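Local coordinates for protein uncharacterized oxidoreductase yvaA (Bacillus subtilis subsp. subtilis, PDB 3GDO) that catalyses the reversible NADPH-dependent reduction of scyllo-inosose to scyllo-inositol and cannot use NADH in place of NADPH, at residues V151-Y156 against G179-D184; G173-L178 against A335-S340; D184-L189 against A224-G229; A198-Q203 against E208-F213. All blocks are in the same frame, centred on the assembly; numbering follows the deposited sequence.

Contact 1 (V151-Y156 against G179-D184); sequences VSYNRY and GSHIID
Ile182 sets its branched side chain between Val151 and Tyr153, two residues of 151-156 that both point at helix 179-184, and the joint is almost wholly apolar. Its CG2 is the shared atom, 3.8 Å from Val151 CG1 and 3.7 Å from Tyr153 CD1. Val151 offers CG1 because that methyl lies anti to its backbone N (chi1 -172°). Ile182 CD1 adds looser contacts, 4.1 Å from Val151 CG1 and 4.1 Å from Tyr153 CB. With Ile182 cut back to an alanine, CG2 and CD1 go, and Val151 would probably face a gap while the Tyr153 ring lost the methyl beside its CD1.

The aromatic part of the contact is looser. His181 brings its CB to the edge of the Tyr153 ring, close to the ring plane, while its imidazole approaches less closely, CD2 lying 4.2 Å from Tyr153 OH. Arg238 makes a cation-pi contact with the same tyrosine. No hydrogen bond crosses between the segments.

Leu226 of the neighbouring strand 222-228 touches both Val151 and Ile182 and extends the apolar layer across the sheet. Helix 174-190 lies on this sheet of the C-terminal alpha/beta domain, and Ile183 carries the packing on to helix 323-342.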
# COMPACT_ATOMS: atom_id res chain seq x y z
N VAL B 151 0.41 2.43 -6.36
CA VAL B 151 1.61 2.18 -7.17
C VAL B 151 2.81 2.13 -6.25
O VAL B 151 2.97 3.03 -5.38
CB VAL B 151 1.82 3.28 -8.29
CG1 VAL B 151 2.94 2.89 -9.21
CG2 VAL B 151 0.53 3.46 -9.08
N SER B 152 3.62 1.10 -6.37
CA SER B 152 4.88 1.10 -5.58
C SER B 152 6.12 1.07 -6.41
O SER B 152 6.14 0.49 -7.50
CB SER B 152 4.91 0.01 -4.50
OG SER B 152 5.19 -1.24 -5.04
N TYR B 153 7.17 1.70 -5.92
CA TYR B 153 8.38 1.85 -6.74
C TYR B 153 9.57 1.74 -5.81
O TYR B 153 10.08 2.74 -5.31
CB TYR B 153 8.36 3.24 -7.38
CG TYR B 153 9.28 3.43 -8.58
CD1 TYR B 153 9.04 4.49 -9.48
CD2 TYR B 153 10.35 2.56 -8.86
CE1 TYR B 153 9.86 4.69 -10.57
CE2 TYR B 153 11.16 2.74 -9.97
CZ TYR B 153 10.92 3.82 -10.81
OH TYR B 153 11.71 4.05 -11.89
N ASN B 154 9.99 0.51 -5.57
CA ASN B 154 10.88 0.21 -4.48
C ASN B 154 12.24 -0.12 -5.03
O ASN B 154 12.36 -0.46 -6.20
CB ASN B 154 10.38 -1.00 -3.71
CG ASN B 154 9.10 -0.76 -2.99
OD1 ASN B 154 8.95 0.20 -2.22
ND2 ASN B 154 8.17 -1.66 -3.17
N ARG B 155 13.26 -0.12 -4.19
CA ARG B 155 14.52 -0.71 -4.61
C ARG B 155 15.18 -1.34 -3.36
O ARG B 155 14.76 -1.07 -2.23
CB ARG B 155 15.42 0.37 -5.23
CG ARG B 155 15.89 1.39 -4.21
CD ARG B 155 16.42 2.71 -4.82
NE ARG B 155 16.61 3.65 -3.71
CZ ARG B 155 17.59 4.55 -3.63
NH1 ARG B 155 17.68 5.32 -2.55
NH2 ARG B 155 18.47 4.70 -4.62
N TYR B 156 16.20 -2.15 -3.57
CA TYR B 156 17.04 -2.65 -2.47
C TYR B 156 18.43 -2.04 -2.59
O TYR B 156 19.25 -2.50 -3.33
CB TYR B 156 17.13 -4.19 -2.46
CG TYR B 156 17.85 -4.73 -1.22
CD1 TYR B 156 17.25 -4.63 0.05
CD2 TYR B 156 19.12 -5.29 -1.31
CE1 TYR B 156 17.89 -5.10 1.17
CE2 TYR B 156 19.77 -5.77 -0.16
CZ TYR B 156 19.14 -5.68 1.06
OH TYR B 156 19.76 -6.14 2.19
N GLY B 179 9.66 9.06 -7.60
CA GLY B 179 8.29 9.49 -7.34
C GLY B 179 7.72 10.31 -8.49
O GLY B 179 6.54 10.16 -8.83
N SER B 180 8.57 11.14 -9.11
CA SER B 180 8.14 12.00 -10.21
C SER B 180 7.50 11.20 -11.35
O SER B 180 6.47 11.57 -11.89
CB SER B 180 9.28 12.94 -10.69
OG SER B 180 10.37 12.23 -11.23
N HIS B 181 8.07 10.04 -11.66
CA HIS B 181 7.52 9.19 -12.73
C HIS B 181 6.09 8.69 -12.46
O HIS B 181 5.26 8.63 -13.38
CB HIS B 181 8.39 7.97 -12.93
CG HIS B 181 9.72 8.26 -13.55
ND1 HIS B 181 9.85 8.77 -14.83
CD2 HIS B 181 10.98 8.06 -13.09
CE1 HIS B 181 11.14 8.88 -15.12
NE2 HIS B 181 11.84 8.47 -14.08
N ILE B 182 5.81 8.25 -11.23
CA ILE B 182 4.51 7.63 -10.95
C ILE B 182 3.46 8.67 -10.59
O ILE B 182 2.26 8.46 -10.78
CB ILE B 182 4.65 6.45 -9.91
CG1 ILE B 182 5.26 6.92 -8.58
CG2 ILE B 182 5.54 5.34 -10.50
CD1 ILE B 182 5.13 5.83 -7.44
N ILE B 183 3.93 9.84 -10.12
CA ILE B 183 3.10 11.02 -9.96
C ILE B 183 2.61 11.50 -11.34
O ILE B 183 1.42 11.80 -11.52
CB ILE B 183 3.87 12.14 -9.24
CG1 ILE B 183 4.02 11.80 -7.75
CG2 ILE B 183 3.17 13.52 -9.40
CD1 ILE B 183 5.04 12.75 -7.01
N ASP B 184 3.50 11.55 -12.31
CA ASP B 184 3.15 12.03 -13.65
C ASP B 184 2.07 11.14 -14.24
O ASP B 184 1.08 11.62 -14.87
CB ASP B 184 4.38 12.06 -14.59
CG ASP B 184 4.02 12.47 -16.04
OD1 ASP B 184 3.72 13.66 -16.27
OD2 ASP B 184 4.04 11.59 -16.97

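Contact 2 (G173-L178 against A335-S340)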
# COMPACT_ATOMS: atom_id res chain seq x y z
N GLY B 173 17.16 12.83 -4.01
CA GLY B 173 16.38 11.84 -3.24
C GLY B 173 15.38 11.13 -4.13
O GLY B 173 15.19 11.50 -5.31
N THR B 174 14.69 10.13 -3.58
CA THR B 174 13.93 9.23 -4.44
C THR B 174 12.53 9.76 -4.82
O THR B 174 11.96 9.26 -5.78
CB THR B 174 13.73 7.87 -3.77
OG1 THR B 174 13.19 8.11 -2.47
CG2 THR B 174 15.08 7.04 -3.71
N LEU B 175 11.98 10.70 -4.08
CA LEU B 175 10.68 11.28 -4.45
C LEU B 175 10.82 12.11 -5.75
O LEU B 175 10.01 11.98 -6.69
CB LEU B 175 10.09 12.12 -3.29
CG LEU B 175 8.81 12.90 -3.58
CD1 LEU B 175 7.63 11.98 -3.99
CD2 LEU B 175 8.43 13.82 -2.39
N TYR B 176 11.85 12.96 -5.83
CA TYR B 176 12.17 13.62 -7.10
C TYR B 176 12.56 12.63 -8.19
O TYR B 176 12.08 12.71 -9.32
CB TYR B 176 13.32 14.61 -6.93
CG TYR B 176 12.88 15.93 -6.35
CD1 TYR B 176 13.11 16.23 -5.00
CD2 TYR B 176 12.26 16.87 -7.15
CE1 TYR B 176 12.73 17.48 -4.47
CE2 TYR B 176 11.86 18.12 -6.64
CZ TYR B 176 12.10 18.41 -5.31
OH TYR B 176 11.69 19.65 -4.83
N ASP B 177 13.43 11.70 -7.86
CA ASP B 177 13.99 10.86 -8.90
C ASP B 177 13.02 9.75 -9.40
O ASP B 177 12.90 9.52 -10.60
CB ASP B 177 15.28 10.23 -8.43
CG ASP B 177 15.95 9.45 -9.51
OD1 ASP B 177 15.79 9.79 -10.71
OD2 ASP B 177 16.65 8.49 -9.19
N LEU B 178 12.31 9.12 -8.49
CA LEU B 178 11.43 7.99 -8.85
C LEU B 178 9.98 8.38 -8.71
O LEU B 178 9.16 8.07 -9.59
CB LEU B 178 11.70 6.76 -7.96
CG LEU B 178 13.14 6.22 -7.85
CD1 LEU B 178 13.12 4.89 -7.07
CD2 LEU B 178 13.86 6.04 -9.14
N ALA B 335 4.10 19.81 -2.22
CA ALA B 335 3.00 19.63 -1.26
C ALA B 335 3.20 18.38 -0.37
O ALA B 335 2.89 18.39 0.82
CB ALA B 335 1.64 19.56 -1.98
N ALA B 336 3.70 17.31 -0.97
CA ALA B 336 4.12 16.11 -0.21
C ALA B 336 5.17 16.45 0.84
O ALA B 336 5.09 15.99 1.97
CB ALA B 336 4.69 15.04 -1.16
N MET B 337 6.17 17.25 0.45
CA MET B 337 7.28 17.60 1.37
C MET B 337 6.74 18.43 2.51
O MET B 337 7.08 18.23 3.68
CB MET B 337 8.40 18.31 0.60
CG MET B 337 9.03 17.43 -0.52
SD MET B 337 10.30 18.22 -1.60
CE MET B 337 11.54 18.59 -0.38
N GLU B 338 5.83 19.34 2.14
CA GLU B 338 5.17 20.22 3.09
C GLU B 338 4.21 19.43 4.01
O GLU B 338 4.19 19.64 5.25
CB GLU B 338 4.45 21.34 2.31
CG GLU B 338 3.86 22.45 3.15
CD GLU B 338 4.92 23.34 3.79
OE1 GLU B 338 6.11 23.28 3.38
OE2 GLU B 338 4.56 24.11 4.71
N SER B 339 3.47 18.48 3.43
CA SER B 339 2.62 17.58 4.23
C SER B 339 3.45 16.85 5.29
O SER B 339 3.10 16.83 6.47
CB SER B 339 1.88 16.59 3.33
OG SER B 339 1.21 15.60 4.13
N SER B 340 4.59 16.31 4.84
CA SER B 340 5.49 15.55 5.70
C SER B 340 6.08 16.42 6.79
O SER B 340 6.07 16.06 7.96
CB SER B 340 6.62 14.95 4.85
OG SER B 340 7.28 13.97 5.59
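The backbones of 173-178 and 335-340 come nearest at Leu175 and Ala336, whose CA atoms are 9.2 Å apart. The two helical segments run nearly antiparallel, at 158°, and their axes approach no closer than 12.2 Å, a wide spacing that side chains must bridge. Gly173 holds the N-cap position of the first helix, which then makes a wider pi-type turn at 175-178.

Leu175 spans much of the distance. Its CD2 methyl meets both Ala336 CB and Met337 CG, each at 4.1 Å. Both helices, 174-190 and 323-342, lie against the large mixed sheet of the C-terminal domain found in the Gfo/Idh/MocA family; Leu175 and Ala336 each also touch Leu215 of strand 212-219.

Next to this apolar pair is a Met-aromatic contact. Met337 bends at chi3 (62°), and its side chain meets that of Tyr176 at about a right angle. The sulfur sits obliquely to the ring: Met337 SD lies 4.9 Å from the centroid of the Tyr176 ring, 58° off the ring normal, and 3.8 Å from Tyr176 CE1. Tyr176 OH is also 3.8 Å from Met337 SD, but its hydrogen bond goes to the carbonyl of Ala100.

Contact 3 (D184-L189 against A224-G229); sequences DQTLHL and AILYGG
Thr186 OG1 hydrogen-bonds to the carbonyl O of Ile182, one turn earlier in its own helix, and on the sheet side meets the methyls of Leu226. The contact belongs to the helix-on-sheet layer of the C-terminal alpha/beta domain, in which helix 174-190 packs on strand 222-228 of a large mixed sheet.

Thr186 is the one residue of 184-189 that reaches the strand, and its two branches meet different residues. The oxygen lies against both methyl branches of Leu226, with Thr186 OG1 3.4 Å from Leu226 CD2 and 3.7 Å from Leu226 CD1, and the two side chains overlap flank to flank, running counter to each other. Since the bond to Ile182 satisfies the hydroxyl inside its own helix, a buried polar atom can face a leucine without needing a partner on the strand. No hydrogen bond joins the two segments.

Ala224 and Leu226 point at the helix, whereas Ile225 between them turns to the far side of the sheet, where it packs on Tyr212 of the second subunit. This part of the strand therefore has a helix of its own chain on one face and the partner subunit on the other. Next to Thr186 in the helix, Gln185 spends its amide on Tyr239 OH and the carbonyl of Arg125.

The methyl branch of Thr186 points the other way along the strand from its hydroxyl: with OG1 beside the backbone N (chi1 -48°), CG2 is left anti to that N and rests 3.8 Å from Ala224 CB.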
# COMPACT_ATOMS: atom_id res chain seq x y z
N ASP B 184 3.50 11.55 -12.31
CA ASP B 184 3.15 12.03 -13.65
C ASP B 184 2.07 11.14 -14.24
O ASP B 184 1.08 11.62 -14.87
CB ASP B 184 4.38 12.06 -14.59
CG ASP B 184 4.02 12.47 -16.04
OD1 ASP B 184 3.72 13.66 -16.27
OD2 ASP B 184 4.04 11.59 -16.97
N GLN B 185 2.25 9.83 -14.04
CA GLN B 185 1.30 8.85 -14.57
C GLN B 185 -0.07 9.09 -13.96
O GLN B 185 -1.10 9.10 -14.67
CB GLN B 185 1.78 7.44 -14.25
CG GLN B 185 2.95 7.00 -15.12
CD GLN B 185 3.40 5.56 -14.87
OE1 GLN B 185 3.11 4.98 -13.83
NE2 GLN B 185 4.10 4.99 -15.83
N THR B 186 -0.08 9.32 -12.65
CA THR B 186 -1.32 9.54 -11.90
C THR B 186 -2.02 10.81 -12.35
O THR B 186 -3.26 10.81 -12.52
CB THR B 186 -1.09 9.60 -10.36
OG1 THR B 186 -0.28 8.49 -9.95
CG2 THR B 186 -2.41 9.57 -9.64
N LEU B 187 -1.24 11.89 -12.51
CA LEU B 187 -1.80 13.17 -13.00
C LEU B 187 -2.33 12.97 -14.41
O LEU B 187 -3.39 13.46 -14.75
CB LEU B 187 -0.75 14.25 -12.97
CG LEU B 187 -0.24 14.62 -11.56
CD1 LEU B 187 0.70 15.78 -11.68
CD2 LEU B 187 -1.33 14.88 -10.58
N HIS B 188 -1.61 12.18 -15.20
CA HIS B 188 -1.99 11.93 -16.59
C HIS B 188 -3.34 11.27 -16.62
O HIS B 188 -4.20 11.61 -17.44
CB HIS B 188 -0.95 11.07 -17.31
CG HIS B 188 -1.20 10.92 -18.79
ND1 HIS B 188 -1.25 12.00 -19.65
CD2 HIS B 188 -1.41 9.82 -19.55
CE1 HIS B 188 -1.45 11.57 -20.88
NE2 HIS B 188 -1.56 10.25 -20.85
N LEU B 189 -3.54 10.30 -15.73
CA LEU B 189 -4.80 9.55 -15.73
C LEU B 189 -5.98 10.31 -15.15
O LEU B 189 -7.06 10.19 -15.66
CB LEU B 189 -4.66 8.20 -15.01
CG LEU B 189 -3.83 7.05 -15.55
CD1 LEU B 189 -3.95 5.91 -14.56
CD2 LEU B 189 -4.29 6.59 -16.94
N ALA B 224 -5.46 7.72 -4.55
CA ALA B 224 -4.28 7.32 -5.32
C ALA B 224 -3.17 7.27 -4.30
O ALA B 224 -2.98 8.26 -3.56
CB ALA B 224 -3.96 8.33 -6.44
N ILE B 225 -2.47 6.13 -4.22
CA ILE B 225 -1.48 5.94 -3.16
C ILE B 225 -0.16 5.65 -3.87
O ILE B 225 -0.11 4.68 -4.63
CB ILE B 225 -1.81 4.72 -2.24
CG1 ILE B 225 -3.22 4.77 -1.61
CG2 ILE B 225 -0.65 4.46 -1.22
CD1 ILE B 225 -3.55 5.96 -0.81
N LEU B 226 0.88 6.45 -3.62
CA LEU B 226 2.14 6.30 -4.37
C LEU B 226 3.26 6.22 -3.37
O LEU B 226 3.38 7.11 -2.50
CB LEU B 226 2.40 7.48 -5.31
CG LEU B 226 1.27 7.82 -6.27
CD1 LEU B 226 1.51 9.24 -6.85
CD2 LEU B 226 1.19 6.78 -7.38
N TYR B 227 4.03 5.13 -3.43
CA TYR B 227 4.99 4.88 -2.38
C TYR B 227 6.19 4.14 -2.90
O TYR B 227 6.14 3.49 -3.96
CB TYR B 227 4.33 4.15 -1.20
CG TYR B 227 3.88 2.74 -1.48
CD1 TYR B 227 4.74 1.66 -1.24
CD2 TYR B 227 2.57 2.49 -1.99
CE1 TYR B 227 4.33 0.37 -1.49
CE2 TYR B 227 2.15 1.16 -2.25
CZ TYR B 227 3.04 0.12 -1.98
OH TYR B 227 2.68 -1.20 -2.21
N GLY B 228 7.26 4.21 -2.13
CA GLY B 228 8.55 3.71 -2.57
C GLY B 228 9.48 3.65 -1.38
O GLY B 228 9.56 4.62 -0.60
N GLY B 229 10.14 2.51 -1.20
CA GLY B 229 11.27 2.43 -0.24
C GLY B 229 12.59 1.97 -0.83
O GLY B 229 12.66 1.51 -2.00

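Contact 4 (A198-Q203 against E208-F213)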
# COMPACT_ATOMS: atom_id res chain seq x y z
N ALA B 198 1.33 13.10 3.05
CA ALA B 198 2.57 12.37 2.72
C ALA B 198 3.50 12.21 3.90
O ALA B 198 3.52 13.03 4.82
CB ALA B 198 3.30 13.08 1.56
N ASN B 199 4.31 11.15 3.82
CA ASN B 199 5.46 10.98 4.68
C ASN B 199 6.67 10.82 3.77
O ASN B 199 6.70 9.96 2.86
CB ASN B 199 5.26 9.78 5.63
CG ASN B 199 6.42 9.61 6.62
OD1 ASN B 199 6.97 10.59 7.14
ND2 ASN B 199 6.82 8.35 6.86
N VAL B 200 7.67 11.66 3.97
CA VAL B 200 8.84 11.65 3.10
C VAL B 200 10.04 11.66 4.07
O VAL B 200 10.14 12.54 4.93
CB VAL B 200 8.79 12.87 2.10
CG1 VAL B 200 10.00 12.94 1.23
CG2 VAL B 200 7.52 12.80 1.20
N MET B 201 10.89 10.64 3.97
CA MET B 201 11.96 10.44 4.94
C MET B 201 13.14 9.69 4.36
O MET B 201 13.14 9.20 3.21
CB MET B 201 11.45 9.73 6.24
CG MET B 201 11.14 8.18 6.13
SD MET B 201 10.60 7.28 7.66
CE MET B 201 9.48 8.35 8.39
N ALA B 202 14.16 9.62 5.22
CA ALA B 202 15.36 8.81 5.05
C ALA B 202 15.29 7.66 6.08
O ALA B 202 15.48 7.86 7.27
CB ALA B 202 16.57 9.66 5.28
N GLN B 203 14.99 6.46 5.60
CA GLN B 203 15.09 5.25 6.40
C GLN B 203 16.50 4.75 6.66
O GLN B 203 16.75 4.16 7.70
CB GLN B 203 14.31 4.13 5.73
CG GLN B 203 12.98 3.93 6.34
CD GLN B 203 12.17 2.85 5.65
OE1 GLN B 203 12.42 2.48 4.49
NE2 GLN B 203 11.17 2.36 6.36
N GLU B 208 21.46 10.89 3.80
CA GLU B 208 21.44 12.35 3.62
C GLU B 208 20.13 12.83 3.01
O GLU B 208 19.58 13.87 3.39
CB GLU B 208 22.56 12.78 2.67
CG GLU B 208 23.99 12.55 3.17
CD GLU B 208 24.36 13.49 4.32
OE1 GLU B 208 23.96 13.21 5.48
OE2 GLU B 208 25.06 14.51 4.06
N THR B 209 19.67 12.10 2.01
CA THR B 209 18.56 12.53 1.21
C THR B 209 17.37 11.59 1.42
O THR B 209 17.49 10.53 2.05
CB THR B 209 18.98 12.57 -0.26
OG1 THR B 209 19.56 11.31 -0.59
CG2 THR B 209 20.06 13.71 -0.51
N VAL B 210 16.21 11.99 0.90
CA VAL B 210 15.03 11.16 0.94
C VAL B 210 15.28 9.82 0.27
O VAL B 210 15.83 9.75 -0.83
CB VAL B 210 13.87 11.89 0.23
CG1 VAL B 210 12.69 10.92 0.04
CG2 VAL B 210 13.49 13.19 1.03
N ASP B 211 14.84 8.75 0.92
CA ASP B 211 14.93 7.38 0.35
C ASP B 211 13.64 6.56 0.56
O ASP B 211 13.52 5.37 0.16
CB ASP B 211 16.20 6.65 0.86
CG ASP B 211 16.13 6.31 2.36
OD1 ASP B 211 15.02 6.19 2.93
OD2 ASP B 211 17.22 6.14 2.98
N TYR B 212 12.65 7.23 1.15
CA TYR B 212 11.35 6.67 1.41
C TYR B 212 10.27 7.73 1.21
O TYR B 212 10.37 8.86 1.72
CB TYR B 212 11.31 6.12 2.85
CG TYR B 212 9.96 5.62 3.28
CD1 TYR B 212 9.68 4.25 3.30
CD2 TYR B 212 8.95 6.51 3.64
CE1 TYR B 212 8.41 3.77 3.68
CE2 TYR B 212 7.69 6.08 3.98
CZ TYR B 212 7.42 4.70 4.00
OH TYR B 212 6.19 4.29 4.40
N PHE B 213 9.21 7.36 0.50
CA PHE B 213 8.04 8.24 0.41
C PHE B 213 6.78 7.41 0.34
O PHE B 213 6.73 6.31 -0.28
CB PHE B 213 8.14 9.20 -0.82
CG PHE B 213 8.15 8.48 -2.14
CD1 PHE B 213 6.95 8.08 -2.75
CD2 PHE B 213 9.34 8.17 -2.76
CE1 PHE B 213 6.96 7.38 -3.95
CE2 PHE B 213 9.36 7.46 -3.94
CZ PHE B 213 8.16 7.09 -4.56
O HOH W 1 4.90 6.21 5.83
O HOH W 2 14.03 3.44 2.36
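Met201 and Tyr212 exchange backbone hydrogen bonds as an antiparallel hydrogen-bonded pair. Met201 N donates to Tyr212 O at 2.9 Å and nearly straight (172°). In return Met201 O takes two donors, Tyr212 N at 2.9 Å and Asp211 N at 2.9 Å, which arrive from opposite faces of its carbonyl plane; the bond from Tyr212 is the more bent, at 137°. Two residues thus face one, a classic beta bulge where the hairpin of strands 195-201 and 212-219 opens into its connecting loop.

Asp211, one of the two bulge residues, also bonds through its side chain. Chi1 of 68° sets the carboxylate between its own N and carbonyl carbon, and OD1 accepts Gln203 N at 2.7 Å on its syn side. OD2 forms a salt bridge with Arg204. Were Asp211 an alanine, Gln203 N would probably lose its acceptor and Arg204 a partner for its charge.

A water accepts from Asn199 ND2 at 3.1 Å and also bonds to Tyr212 OH at 2.7 Å, linking the strands past the end of the tyrosine. A second water can donate to Gln203 OE1 and Asp211 OD1, though more acceptors than protons surround it, and Asp211 O is bonded by Ser230 OG. Gln203 lays its amide obliquely to the Tyr212 ring, OE1 3.5 Å from Tyr212 CD1, and gives NE2 to Lys221 O of the second subunit. Met201 runs alongside the same ring in a Met-aromatic contact. On the other face of the sheet, toward helix 174-190, Val200 CG1 packs 3.5 Å from Val210 CG2.

From the N terminus, contact 1 opens first, at the end of strand 146-152, and closes on the middle of helix 174-190. Before it does so, contact 2 has begun at the start of that helix; the two therefore cross, and contact 2 closes only near the C-terminal end of helix 323-342. Within this long span, contact 3 starts at Asp184, the residue at which contact 1 ends, and closes on strand 222-228. Contact 4, the hairpin, lies within contact 3. Contacts 1 and 3 seat one helix on two neighbouring strands, contact 2 ties it to helix 323-342, and Ser339 and Ser340 hydrogen-bond that second helix to the backbone of contact 4.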